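Tryptophan halogenase superfamily (Brevundimonas sp. BAL3, PDB 6FRL) is a flavin-dependent halogenase that prefers bromination over chlorination, probably using reduced FAD, oxygen and halide to halogenate an electron-rich aromatic substrate. Local coordinates at residues R10-V15 against P370-A375; P326-Q331 against T386-E391; Q331-N336 against D380-Q385; E351-A356 against E443-A448. One frame throughout, in Å; residues are numbered along the deposited sequence.

Contact 1: R10-V15 against P370-A375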
# COMPACT_ATOMS: atom_id res chain seq x y z
N ARG B 10 20.86 0.19 -24.28
CA ARG B 10 21.41 -0.77 -23.31
C ARG B 10 22.64 -0.32 -22.48
O ARG B 10 23.68 0.04 -23.04
CB ARG B 10 21.79 -2.06 -24.08
CG ARG B 10 21.80 -3.35 -23.27
CD ARG B 10 22.34 -4.55 -24.08
NE ARG B 10 21.45 -5.03 -25.14
CZ ARG B 10 20.27 -5.63 -24.94
NH1 ARG B 10 19.78 -5.83 -23.71
NH2 ARG B 10 19.55 -6.04 -25.99
N ILE B 11 22.52 -0.37 -21.15
CA ILE B 11 23.70 -0.25 -20.24
C ILE B 11 24.64 -1.45 -20.49
O ILE B 11 24.21 -2.62 -20.44
CB ILE B 11 23.30 -0.22 -18.72
CG1 ILE B 11 22.36 0.95 -18.38
CG2 ILE B 11 24.53 -0.15 -17.82
CD1 ILE B 11 22.99 2.32 -18.43
N ARG B 12 25.91 -1.17 -20.76
CA ARG B 12 26.91 -2.22 -21.03
C ARG B 12 27.82 -2.55 -19.84
O ARG B 12 28.49 -3.56 -19.85
CB ARG B 12 27.79 -1.79 -22.22
CG ARG B 12 27.01 -1.46 -23.50
CD ARG B 12 27.78 -0.56 -24.43
NE ARG B 12 28.06 0.75 -23.84
CZ ARG B 12 28.76 1.72 -24.44
NH1 ARG B 12 29.26 1.55 -25.67
NH2 ARG B 12 28.96 2.87 -23.81
N SER B 13 27.87 -1.67 -18.85
CA SER B 13 28.83 -1.81 -17.78
C SER B 13 28.37 -1.06 -16.53
O SER B 13 27.68 -0.01 -16.63
CB SER B 13 30.18 -1.29 -18.23
OG SER B 13 30.11 0.08 -18.65
N VAL B 14 28.75 -1.59 -15.36
CA VAL B 14 28.38 -1.02 -14.07
C VAL B 14 29.62 -1.00 -13.20
O VAL B 14 30.31 -2.04 -13.04
CB VAL B 14 27.28 -1.82 -13.36
CG1 VAL B 14 26.96 -1.20 -11.98
CG2 VAL B 14 26.03 -1.90 -14.23
N VAL B 15 29.89 0.16 -12.62
CA VAL B 15 31.07 0.32 -11.78
C VAL B 15 30.61 0.71 -10.38
O VAL B 15 29.97 1.74 -10.20
CB VAL B 15 32.03 1.41 -12.33
CG1 VAL B 15 33.26 1.56 -11.42
CG2 VAL B 15 32.46 1.08 -13.76
N PRO B 370 17.92 1.67 -15.53
CA PRO B 370 17.83 2.57 -16.66
C PRO B 370 18.52 2.02 -17.93
O PRO B 370 19.16 0.97 -17.89
CB PRO B 370 18.63 3.78 -16.17
CG PRO B 370 19.76 3.16 -15.39
CD PRO B 370 19.15 1.92 -14.74
N ASP B 371 18.35 2.75 -19.03
CA ASP B 371 19.24 2.69 -20.17
C ASP B 371 20.11 3.99 -20.24
O ASP B 371 20.07 4.85 -19.33
CB ASP B 371 18.48 2.39 -21.47
CG ASP B 371 17.63 3.54 -21.97
OD1 ASP B 371 17.82 4.74 -21.57
OD2 ASP B 371 16.73 3.22 -22.76
N ARG B 372 20.91 4.10 -21.31
CA ARG B 372 21.93 5.13 -21.41
C ARG B 372 21.41 6.52 -21.68
O ARG B 372 22.19 7.47 -21.58
CB ARG B 372 22.97 4.75 -22.45
CG ARG B 372 23.86 3.59 -21.99
CD ARG B 372 24.65 3.01 -23.14
NE ARG B 372 25.41 4.03 -23.82
CZ ARG B 372 26.02 3.87 -24.99
NH1 ARG B 372 25.97 2.72 -25.63
NH2 ARG B 372 26.69 4.88 -25.53
N ARG B 373 20.12 6.63 -22.01
CA ARG B 373 19.42 7.91 -22.09
C ARG B 373 19.08 8.51 -20.73
O ARG B 373 18.80 9.71 -20.65
CB ARG B 373 18.11 7.81 -22.91
CG ARG B 373 18.29 7.32 -24.34
CD ARG B 373 17.03 7.55 -25.18
NE ARG B 373 15.79 7.03 -24.59
CZ ARG B 373 15.46 5.74 -24.46
NH1 ARG B 373 16.29 4.77 -24.84
NH2 ARG B 373 14.28 5.40 -23.92
N PHE B 374 19.05 7.68 -19.68
CA PHE B 374 18.79 8.13 -18.31
C PHE B 374 17.58 9.08 -18.23
O PHE B 374 17.66 10.24 -17.75
CB PHE B 374 20.07 8.73 -17.69
CG PHE B 374 21.08 7.70 -17.27
CD1 PHE B 374 22.04 7.23 -18.18
CD2 PHE B 374 21.05 7.15 -15.97
CE1 PHE B 374 22.96 6.25 -17.80
CE2 PHE B 374 21.96 6.17 -15.59
CZ PHE B 374 22.92 5.71 -16.52
N ALA B 375 16.46 8.57 -18.73
CA ALA B 375 15.20 9.30 -18.78
C ALA B 375 14.83 9.91 -17.42
O ALA B 375 14.82 9.23 -16.38
CB ALA B 375 14.11 8.38 -19.26
O HOH W 1 20.02 -0.85 -20.05
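The guanidinium groups of Arg12 and Arg372 lie flat on each other, centres 3.5 Å apart and planes 6° from parallel, with Arg372 NH1 over the middle of the Arg12 group and Arg12 NH2 over that of Arg372. Both chains bend at chi3 (-64° in Arg12, 55° in Arg372), helping the planes meet. At the edge of the Arg372 group, near its plane, sits Arg10 O; Arg372 CD comes closest to it, at 3.1 Å. The Phe374 ring has Asp371 O above one face, 3.3 Å from its plane, while Ile11 CD1 comes to Phe374 CZ obliquely at 3.9 Å. Ile11 CG1 rests on Pro370 O at 3.2 Å, and a water links Ile11 N to the same carbonyl. Asp371 OD1 takes the N-H of Arg373 in an Asx turn, and Asp371 OD2 salt-bridges Arg373 NH1. The segments join the loop leading into Rossmann strand 13-17 to the loop before helix 376-402, beside the second subunit, whose Asp469 pairs with Arg10 and Asp462 with Arg373. The stack brings two positive charges together; Asp218, salt-bridged to Arg12 NE and touched by Arg372, probably offsets part of their repulsion.

Contact 2: P326-Q331 against T386-E391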
# COMPACT_ATOMS: atom_id res chain seq x y z
N PRO B 326 22.84 12.70 11.06
CA PRO B 326 21.54 12.24 10.58
C PRO B 326 21.01 13.07 9.43
O PRO B 326 21.05 14.31 9.49
CB PRO B 326 20.61 12.46 11.76
CG PRO B 326 21.48 12.60 12.95
CD PRO B 326 22.76 13.17 12.46
N GLY B 327 20.50 12.41 8.40
CA GLY B 327 19.98 13.14 7.26
C GLY B 327 20.08 12.34 6.00
O GLY B 327 20.50 11.19 6.03
N ARG B 328 19.71 12.97 4.89
CA ARG B 328 19.73 12.30 3.61
C ARG B 328 20.32 13.19 2.53
O ARG B 328 20.14 14.41 2.52
CB ARG B 328 18.31 11.83 3.20
CG ARG B 328 17.41 12.94 2.71
CD ARG B 328 16.02 12.45 2.36
NE ARG B 328 15.23 13.57 1.91
CZ ARG B 328 15.33 14.16 0.72
NH1 ARG B 328 16.20 13.73 -0.20
NH2 ARG B 328 14.57 15.21 0.45
N ARG B 329 21.02 12.54 1.61
CA ARG B 329 21.45 13.11 0.33
C ARG B 329 20.23 13.71 -0.39
O ARG B 329 19.18 13.07 -0.44
CB ARG B 329 22.08 11.97 -0.49
CG ARG B 329 22.72 12.34 -1.81
CD ARG B 329 23.94 13.20 -1.61
NE ARG B 329 24.94 12.64 -0.71
CZ ARG B 329 25.95 13.34 -0.19
NH1 ARG B 329 26.10 14.67 -0.44
NH2 ARG B 329 26.81 12.71 0.59
N SER B 330 20.34 14.90 -0.94
CA SER B 330 19.16 15.61 -1.48
C SER B 330 18.45 14.89 -2.62
O SER B 330 17.23 14.94 -2.74
CB SER B 330 19.55 17.04 -1.90
OG SER B 330 20.04 17.75 -0.78
N GLN B 331 19.24 14.27 -3.50
CA GLN B 331 18.73 13.33 -4.48
C GLN B 331 19.69 12.15 -4.45
O GLN B 331 20.88 12.32 -4.46
CB GLN B 331 18.54 14.00 -5.85
CG GLN B 331 19.71 14.12 -6.79
CD GLN B 331 19.36 15.00 -8.02
OE1 GLN B 331 19.21 16.20 -7.86
NE2 GLN B 331 19.20 14.40 -9.22
N THR B 386 12.85 7.14 -2.54
CA THR B 386 13.97 7.12 -1.57
C THR B 386 13.82 8.17 -0.46
O THR B 386 13.99 7.87 0.73
CB THR B 386 15.33 7.30 -2.31
OG1 THR B 386 15.44 6.34 -3.39
CG2 THR B 386 16.50 7.14 -1.35
N ALA B 387 13.49 9.39 -0.86
CA ALA B 387 13.27 10.51 0.06
C ALA B 387 12.13 10.19 1.05
O ALA B 387 12.33 10.30 2.25
CB ALA B 387 12.94 11.80 -0.69
N ARG B 388 10.97 9.78 0.54
CA ARG B 388 9.83 9.51 1.39
C ARG B 388 10.16 8.38 2.36
O ARG B 388 9.83 8.48 3.55
CB ARG B 388 8.53 9.17 0.61
CG ARG B 388 8.09 10.19 -0.43
CD ARG B 388 7.70 11.57 0.12
NE ARG B 388 8.82 12.46 0.50
CZ ARG B 388 9.57 13.23 -0.33
NH1 ARG B 388 9.40 13.24 -1.65
NH2 ARG B 388 10.51 14.03 0.17
N GLU B 389 10.84 7.34 1.87
CA GLU B 389 11.18 6.18 2.72
C GLU B 389 12.12 6.58 3.90
O GLU B 389 11.94 6.16 5.06
CB GLU B 389 11.77 5.04 1.84
CG GLU B 389 12.53 3.92 2.57
CD GLU B 389 13.01 2.84 1.61
OE1 GLU B 389 14.16 2.93 1.17
OE2 GLU B 389 12.24 1.90 1.28
N MET B 390 13.11 7.41 3.60
CA MET B 390 14.00 7.93 4.64
C MET B 390 13.22 8.71 5.68
O MET B 390 13.45 8.53 6.87
CB MET B 390 15.14 8.79 4.04
CG MET B 390 16.21 7.98 3.29
SD MET B 390 17.21 6.92 4.35
CE MET B 390 18.18 8.16 5.22
N GLU B 391 12.28 9.53 5.24
CA GLU B 391 11.48 10.34 6.15
C GLU B 391 10.59 9.43 7.03
O GLU B 391 10.43 9.70 8.25
CB GLU B 391 10.59 11.36 5.37
CG GLU B 391 11.35 12.52 4.68
CD GLU B 391 10.49 13.27 3.67
OE1 GLU B 391 9.33 12.86 3.37
OE2 GLU B 391 10.95 14.29 3.14
O HOH W 2 13.25 15.10 3.42
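Arg328 reaches from strand 327-329 to lie across Ala387 of helix 376-402, a strand-on-helix packing in which the middle strand of a small antiparallel sheet runs at 170° to the helix, their axes 9.4 Å apart. The tight part is a methyl on a guanidinium face, with the methylenes of Arg328 along Met390. Ala387 CB sits over the centre of the Arg328 guanidinium, 3.6 Å from Arg328 CZ, and Arg328 CD lies 4.1 Å from Met390 CB. Doubly bent, Met390 brings its CE within 3.9 Å of Gly327 O. On the looser side no direct hydrogen bond forms: a water takes the N-H of Arg328 NE and donates to Glu391 OE2. Arg388 grips Glu391 side-on through NE and NH2, one nitrogen to each carboxylate oxygen, while Arg388 NH1 turns to Asp384. Arg328 NH2 and Arg388 NH2 come within 4.2 Å, a nearness that Glu391 and Asp384 probably offset. A leucine in place of Arg328 would probably leave the Ala387 methyl less covered, and the water and Ser330 O without their donor. Just past the strand, Arg328 NH1 gives a 3.0 Å hydrogen bond to Ser330 O, in the guanidinium plane but above the carbonyl plane.

Contact 3: Q331-N336 against D380-Q385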
# COMPACT_ATOMS: atom_id res chain seq x y z
N GLN B 331 19.24 14.27 -3.50
CA GLN B 331 18.73 13.33 -4.48
C GLN B 331 19.69 12.15 -4.45
O GLN B 331 20.88 12.32 -4.46
CB GLN B 331 18.54 14.00 -5.85
CG GLN B 331 19.71 14.12 -6.79
CD GLN B 331 19.36 15.00 -8.02
OE1 GLN B 331 19.21 16.20 -7.86
NE2 GLN B 331 19.20 14.40 -9.22
N ALA B 332 19.17 10.94 -4.33
CA ALA B 332 20.04 9.78 -4.21
C ALA B 332 20.61 9.35 -5.56
O ALA B 332 21.64 8.67 -5.59
CB ALA B 332 19.32 8.60 -3.52
N TRP B 333 19.93 9.73 -6.63
CA TRP B 333 20.34 9.49 -8.02
C TRP B 333 20.46 10.83 -8.77
O TRP B 333 19.48 11.61 -8.87
CB TRP B 333 19.30 8.61 -8.71
CG TRP B 333 19.60 8.08 -10.09
CD1 TRP B 333 20.48 8.57 -11.01
CD2 TRP B 333 18.96 6.98 -10.72
NE1 TRP B 333 20.44 7.85 -12.17
CE2 TRP B 333 19.51 6.86 -12.03
CE3 TRP B 333 17.96 6.10 -10.32
CZ2 TRP B 333 19.10 5.89 -12.93
CZ3 TRP B 333 17.54 5.11 -11.20
CH2 TRP B 333 18.12 5.01 -12.50
N ALA B 334 21.66 11.09 -9.29
CA ALA B 334 21.91 12.24 -10.16
C ALA B 334 22.68 11.78 -11.39
O ALA B 334 23.62 11.00 -11.28
CB ALA B 334 22.69 13.30 -9.40
N LYS B 335 22.30 12.28 -12.55
CA LYS B 335 22.93 11.92 -13.82
C LYS B 335 23.00 10.39 -13.99
O LYS B 335 21.95 9.76 -14.13
CB LYS B 335 24.25 12.67 -14.00
CG LYS B 335 24.02 14.17 -14.23
CD LYS B 335 25.25 15.02 -14.08
CE LYS B 335 24.90 16.51 -14.01
NZ LYS B 335 24.25 16.95 -15.28
N ASN B 336 24.19 9.80 -13.97
CA ASN B 336 24.36 8.34 -14.09
C ASN B 336 25.05 7.75 -12.86
O ASN B 336 25.78 6.75 -12.94
CB ASN B 336 25.12 7.98 -15.38
CG ASN B 336 26.55 8.49 -15.41
OD1 ASN B 336 26.89 9.51 -14.80
ND2 ASN B 336 27.40 7.75 -16.10
N ASP B 380 13.38 10.76 -11.26
CA ASP B 380 12.43 11.46 -10.39
C ASP B 380 11.68 10.50 -9.47
O ASP B 380 11.61 10.74 -8.27
CB ASP B 380 11.45 12.32 -11.19
CG ASP B 380 12.09 13.57 -11.80
OD1 ASP B 380 13.28 13.92 -11.51
OD2 ASP B 380 11.40 14.22 -12.58
N GLU B 381 11.15 9.42 -10.03
CA GLU B 381 10.49 8.39 -9.22
C GLU B 381 11.43 7.75 -8.18
O GLU B 381 11.07 7.64 -7.03
CB GLU B 381 9.87 7.31 -10.13
CG GLU B 381 9.07 6.21 -9.41
CD GLU B 381 7.84 6.72 -8.65
OE1 GLU B 381 7.36 5.95 -7.78
OE2 GLU B 381 7.40 7.90 -8.86
N PHE B 382 12.64 7.34 -8.59
CA PHE B 382 13.64 6.78 -7.67
C PHE B 382 13.93 7.77 -6.56
O PHE B 382 13.94 7.40 -5.39
CB PHE B 382 14.93 6.40 -8.41
CG PHE B 382 15.96 5.68 -7.56
CD1 PHE B 382 16.77 6.36 -6.65
CD2 PHE B 382 16.19 4.32 -7.74
CE1 PHE B 382 17.72 5.69 -5.89
CE2 PHE B 382 17.15 3.64 -6.97
CZ PHE B 382 17.92 4.33 -6.05
N ASN B 383 14.14 9.02 -6.92
CA ASN B 383 14.49 10.05 -5.93
C ASN B 383 13.36 10.31 -4.98
O ASN B 383 13.60 10.45 -3.76
CB ASN B 383 14.99 11.35 -6.60
CG ASN B 383 16.40 11.20 -7.15
OD1 ASN B 383 17.21 10.44 -6.60
ND2 ASN B 383 16.71 11.91 -8.25
N ASP B 384 12.14 10.30 -5.51
CA ASP B 384 10.93 10.51 -4.70
C ASP B 384 10.67 9.36 -3.71
O ASP B 384 10.43 9.60 -2.53
CB ASP B 384 9.70 10.78 -5.59
CG ASP B 384 8.51 11.28 -4.78
OD1 ASP B 384 8.57 12.38 -4.19
OD2 ASP B 384 7.51 10.54 -4.69
N GLN B 385 10.73 8.12 -4.19
CA GLN B 385 10.53 6.97 -3.30
C GLN B 385 11.57 7.00 -2.17
O GLN B 385 11.21 6.92 -1.00
CB GLN B 385 10.63 5.63 -4.08
CG GLN B 385 9.55 5.37 -5.11
CD GLN B 385 9.64 4.00 -5.79
OE1 GLN B 385 10.31 3.07 -5.31
NE2 GLN B 385 8.94 3.86 -6.93
O HOH W 3 16.24 10.99 -2.97
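Asn383 grips the backbone of Trp333 with both ends of its side-chain amide. Asn383 OD1 accepts from Trp333 N at 2.8 Å, and Asn383 ND2 donates to Trp333 O at 2.9 Å; in each bond the donor lies in the carbonyl plane, on a lone pair, and the second is nearly straight at 163°. With CG held beside the backbone N (chi1 -74°), the amide projects from the helix squarely at the N-H and C=O of that one residue. Trp333 O is taken twice, since Gln331 NE2 also donates to it at 2.8 Å, its own amide plane steeply inclined to that of Asn383. A water adds a longer link, accepting from Ala332 N and donating to Asn383 O. Strand 333-334 is an edge strand, within this chain, of the mixed sheet of the Rossmann-type domain, which probably binds FAD as in related halogenases, and Asn383, from helix 376-402, offers a hydrogen-bonding pair much as a neighbouring strand would. The aromatic part is a T-shaped stack. The six-membered ring of Trp333 turns its edge onto the face of Phe382, centroids 5.2 Å apart and planes at 84°, with Trp333 CE3 only 3.4 Å from Phe382 CG. Apolar contact extends it: Ala332 CB lies at the edge of the Phe382 ring, 4.1 Å from CE1, while Val338 of the adjoining strand touches both aromatic side chains.

Contact 4: E351-A356 against E443-A448; sequences ESTSIA and EMFHPA
Thr353 CG2 meets the edge of the Phe445 ring, in its plane, 3.6 Å from Phe445 CZ, the two side chains crossing at about a right angle. The same ring atom is approached by the backbone of Glu351, whose O lies 3.9 Å from Phe445 CZ, and by Glu351 CB at 4.0 Å. Beside the ring runs Met444: its CG leaves anti to the backbone N (chi1 -177°), carrying the sulfur out to the start of helix 354-367, where Met444 SD lies 3.9 Å from Ala356 CB and 4.0 Å from Thr353 CG2. A serine in place of Met444 would probably open a gap beside the methyls of Thr353 and Ala356. Met444 CG also lies over one face of Phe445, 4.1 Å above it and toward the rim. Further out, helix 376-402 closes the cluster: Phe396 stacks with Phe445, and Val393 touches both Thr353 and Met444. The polar end of Glu351 turns elsewhere, its two oxygens hydrogen-bonded to His400 and His102, while Ser352 OG is hydrogen-bonded to Lys85. In the tryptophan halogenases such a Glu-Ser-Thr sequence lies by the halogenation site, so this segment is probably part of the same region here. No hydrogen bond joins the two segments; their meeting is largely apolar, so the contact probably holds segment 351-356 by shape, while the Glu351 carboxylate is bonded to the two histidines.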
# COMPACT_ATOMS: atom_id res chain seq x y z
N GLU B 351 16.65 1.14 15.30
CA GLU B 351 15.75 0.13 14.81
C GLU B 351 16.37 -0.68 13.65
O GLU B 351 15.66 -1.16 12.76
CB GLU B 351 14.38 0.77 14.50
CG GLU B 351 13.56 1.10 15.75
CD GLU B 351 12.71 -0.05 16.29
OE1 GLU B 351 12.74 -1.16 15.76
OE2 GLU B 351 11.98 0.17 17.28
N SER B 352 17.70 -0.84 13.68
CA SER B 352 18.40 -1.81 12.82
C SER B 352 18.10 -1.61 11.33
O SER B 352 17.69 -2.55 10.65
CB SER B 352 17.98 -3.25 13.22
OG SER B 352 18.15 -3.52 14.61
N THR B 353 18.28 -0.40 10.81
CA THR B 353 17.77 -0.08 9.47
C THR B 353 18.80 0.15 8.38
O THR B 353 18.44 0.32 7.24
CB THR B 353 16.83 1.16 9.48
OG1 THR B 353 17.52 2.25 10.09
CG2 THR B 353 15.51 0.86 10.22
N SER B 354 20.09 0.13 8.73
CA SER B 354 21.18 0.43 7.79
C SER B 354 21.22 -0.53 6.60
O SER B 354 21.20 -0.11 5.42
CB SER B 354 22.53 0.38 8.52
OG SER B 354 22.71 1.57 9.25
N ILE B 355 21.33 -1.81 6.92
CA ILE B 355 21.36 -2.82 5.91
C ILE B 355 20.03 -2.80 5.15
O ILE B 355 20.02 -2.86 3.91
CB ILE B 355 21.78 -4.16 6.51
CG1 ILE B 355 23.30 -4.09 6.78
CG2 ILE B 355 21.41 -5.34 5.61
CD1 ILE B 355 23.92 -5.31 7.46
N ALA B 356 18.92 -2.64 5.87
CA ALA B 356 17.60 -2.58 5.26
C ALA B 356 17.48 -1.49 4.17
O ALA B 356 16.80 -1.70 3.16
CB ALA B 356 16.56 -2.37 6.34
N GLU B 443 6.48 3.10 3.92
CA GLU B 443 6.76 2.77 5.32
C GLU B 443 7.57 1.46 5.37
O GLU B 443 7.15 0.45 4.84
CB GLU B 443 5.46 2.52 6.10
CG GLU B 443 4.45 3.66 6.17
CD GLU B 443 4.65 4.63 7.33
OE1 GLU B 443 3.77 5.49 7.47
OE2 GLU B 443 5.64 4.56 8.10
N MET B 444 8.71 1.48 6.05
CA MET B 444 9.47 0.28 6.31
C MET B 444 8.78 -0.50 7.45
O MET B 444 8.82 -1.76 7.46
CB MET B 444 10.86 0.65 6.73
CG MET B 444 11.78 -0.54 6.96
SD MET B 444 13.51 -0.02 6.87
CE MET B 444 13.68 0.22 5.10
N PHE B 445 8.15 0.26 8.37
CA PHE B 445 7.53 -0.26 9.57
C PHE B 445 6.03 -0.21 9.49
O PHE B 445 5.45 0.84 9.29
CB PHE B 445 8.03 0.55 10.78
CG PHE B 445 9.50 0.37 11.00
CD1 PHE B 445 9.96 -0.81 11.57
CD2 PHE B 445 10.40 1.29 10.52
CE1 PHE B 445 11.32 -1.04 11.72
CE2 PHE B 445 11.75 1.08 10.69
CZ PHE B 445 12.21 -0.10 11.29
N HIS B 446 5.41 -1.36 9.66
CA HIS B 446 3.98 -1.53 9.45
C HIS B 446 3.22 -1.27 10.76
O HIS B 446 3.84 -1.09 11.80
CB HIS B 446 3.72 -2.93 8.85
CG HIS B 446 4.45 -3.16 7.54
ND1 HIS B 446 5.51 -4.02 7.42
CD2 HIS B 446 4.29 -2.59 6.31
CE1 HIS B 446 5.97 -4.00 6.18
NE2 HIS B 446 5.26 -3.12 5.50
N PRO B 447 1.88 -1.20 10.73
CA PRO B 447 1.13 -0.85 11.95
C PRO B 447 1.49 -1.57 13.28
O PRO B 447 1.52 -0.93 14.34
CB PRO B 447 -0.31 -1.16 11.51
CG PRO B 447 -0.32 -0.69 10.09
CD PRO B 447 0.99 -1.22 9.56
N ALA B 448 1.79 -2.88 13.22
CA ALA B 448 2.12 -3.62 14.46
C ALA B 448 3.41 -3.10 15.13
O ALA B 448 3.57 -3.18 16.36
CB ALA B 448 2.20 -5.11 14.21

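In the fold
Contacts 2 and 3 use successive turns of helix 376-402, their centres about 10 Å apart, and share Gln331; contact 3 is nested within the chain loop that contact 2 closes. Contact 1, about 14 Å from contact 3 between centres, pairs the N-terminal 10-15 with the loop leading into the helix and reaches the same mixed sheet. Contact 4, about 14 Å from contact 2 and 30 Å from contact 1, centre to centre, packs against the helix through Val393 and Phe396. Along the chain contact 1 crosses the other three, and contact 4 crosses contacts 2 and 3, their segments alternating. Contacts 1 and 3 touch the second subunit, so the helix appears to run from the subunit interface toward what is probably the catalytic region.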